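Local coordinates for cryptochrome DASH (PDB 2J4D), which repairs cyclobutane pyrimidine dimers in single-stranded DNA as an FAD- and folate-binding photolyase and may also act as a photoreceptor, at residues 4-9 with 247-252. Residues are numbered along the deposited sequence; the frame is centred on the assembly and turned at random.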
# COMPACT_ATOMS: atom_id res chain seq x y z
N ILE A 4 10.35 -11.68 16.43
CA ILE A 4 9.92 -10.87 15.31
C ILE A 4 10.49 -11.52 14.07
O ILE A 4 11.64 -11.95 14.05
CB ILE A 4 10.42 -9.42 15.45
CG1 ILE A 4 11.86 -9.41 15.98
CG2 ILE A 4 9.49 -8.63 16.35
CD1 ILE A 4 12.34 -8.05 16.47
N HIS A 5 9.65 -11.62 13.04
CA HIS A 5 10.05 -12.22 11.78
C HIS A 5 10.21 -11.09 10.78
O HIS A 5 9.24 -10.43 10.44
CB HIS A 5 8.97 -13.19 11.32
CG HIS A 5 8.47 -14.08 12.41
ND1 HIS A 5 7.13 -14.31 12.64
CD2 HIS A 5 9.14 -14.78 13.37
CE1 HIS A 5 6.99 -15.11 13.68
NE2 HIS A 5 8.19 -15.40 14.14
N ARG A 6 11.44 -10.85 10.34
CA ARG A 6 11.71 -9.81 9.36
C ARG A 6 11.08 -10.22 8.04
O ARG A 6 11.15 -11.38 7.64
CB ARG A 6 13.21 -9.65 9.12
CG ARG A 6 13.95 -8.72 10.06
CD ARG A 6 15.31 -8.37 9.46
NE ARG A 6 15.55 -6.92 9.45
CZ ARG A 6 16.22 -6.28 8.50
NH1 ARG A 6 16.73 -6.95 7.48
NH2 ARG A 6 16.38 -4.96 8.57
N VAL A 7 10.45 -9.27 7.35
CA VAL A 7 9.87 -9.56 6.04
C VAL A 7 10.47 -8.51 5.12
O VAL A 7 10.24 -7.32 5.31
CB VAL A 7 8.34 -9.42 6.01
CG1 VAL A 7 7.80 -9.87 4.62
CG2 VAL A 7 7.71 -10.25 7.11
N PRO A 8 11.30 -8.93 4.15
CA PRO A 8 11.72 -10.32 3.87
C PRO A 8 12.67 -10.78 4.98
O PRO A 8 13.20 -9.96 5.73
CB PRO A 8 12.42 -10.20 2.53
CG PRO A 8 13.05 -8.83 2.61
CD PRO A 8 11.95 -7.99 3.22
N ALA A 9 12.90 -12.09 5.07
CA ALA A 9 13.79 -12.62 6.11
C ALA A 9 15.26 -12.61 5.69
O ALA A 9 16.14 -12.97 6.47
CB ALA A 9 13.36 -14.04 6.49
N ARG A 247 7.95 -8.02 11.03
CA ARG A 247 8.59 -6.72 11.01
C ARG A 247 8.93 -6.46 9.53
O ARG A 247 9.92 -6.96 9.02
CB ARG A 247 9.87 -6.79 11.87
CG ARG A 247 10.57 -5.47 12.15
CD ARG A 247 11.27 -4.93 10.93
NE ARG A 247 12.41 -4.08 11.28
CZ ARG A 247 12.72 -2.96 10.64
NH1 ARG A 247 11.98 -2.54 9.62
NH2 ARG A 247 13.79 -2.26 11.00
N PHE A 248 8.07 -5.71 8.85
CA PHE A 248 8.29 -5.38 7.44
C PHE A 248 9.42 -4.37 7.32
O PHE A 248 9.51 -3.45 8.13
CB PHE A 248 7.02 -4.79 6.82
CG PHE A 248 5.96 -5.82 6.51
CD1 PHE A 248 5.86 -6.36 5.23
CD2 PHE A 248 5.08 -6.24 7.49
CE1 PHE A 248 4.88 -7.30 4.93
CE2 PHE A 248 4.10 -7.19 7.21
CZ PHE A 248 4.00 -7.72 5.92
N VAL A 249 10.26 -4.53 6.30
CA VAL A 249 11.41 -3.67 6.07
C VAL A 249 11.16 -2.74 4.88
O VAL A 249 10.99 -3.21 3.76
CB VAL A 249 12.66 -4.54 5.79
CG1 VAL A 249 13.91 -3.68 5.61
CG2 VAL A 249 12.84 -5.53 6.94
N GLY A 250 11.14 -1.43 5.12
CA GLY A 250 10.88 -0.49 4.05
C GLY A 250 11.90 -0.43 2.94
O GLY A 250 13.06 -0.81 3.11
N GLY A 251 11.45 0.02 1.77
CA GLY A 251 12.35 0.18 0.64
C GLY A 251 12.22 -0.76 -0.54
O GLY A 251 11.80 -1.91 -0.42
N GLU A 252 12.60 -0.25 -1.71
CA GLU A 252 12.58 -1.02 -2.94
C GLU A 252 13.50 -2.24 -2.83
O GLU A 252 13.14 -3.33 -3.27
CB GLU A 252 13.04 -0.13 -4.10
CG GLU A 252 13.39 -0.88 -5.39
CD GLU A 252 13.61 0.06 -6.58
OE1 GLU A 252 14.11 1.19 -6.37
OE2 GLU A 252 13.29 -0.33 -7.72
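A two-stranded parallel sheet, separate from the five-stranded sheet of the photolyase alpha/beta domain, pairs Arg6 and Val7 near the N-terminus with Arg247 and Phe248. Arg247 bonds to the residues on either side of Arg6, as parallel pairing requires: its N donates to His5 O (2.8 Å, nearly straight at 171°), and its O accepts from Val7 N at 2.9 Å. Val7 O, the carbonyl oxygen of the cis peptide joining Val7 to Pro8, accepts Val249 N at 3.0 Å. On one face of the sheet Val7 and Phe248 lie side by side; Val7 CB makes a CH-pi contact 4.3 Å from the ring centroid of Phe248, while Val7 CG1 reaches CE1 of that ring. Phe248 also touches Lys287, which by similarity binds FAD, so the small sheet borders the flavin-binding region. The opposite face carries the two arginines. With its chain bent at chi3 (129°), Arg6 brings its guanidinium over Val249, whose CG2 sits 3.8 Å from Arg6 CZ, above the centre of the plane. Arg6 NH2 and Arg247 NH2 are 4.5 Å apart, but Glu12 and Glu100 respectively form salt bridges with these arginines. Shortening Arg6 to an alanine is likely to strip the flat group from Val249 CG2 and leave Glu12 without this salt-bridge partner. Arg247 NH1 also donates to Phe248 O at 3.0 Å, the acceptor lying in the guanidinium plane.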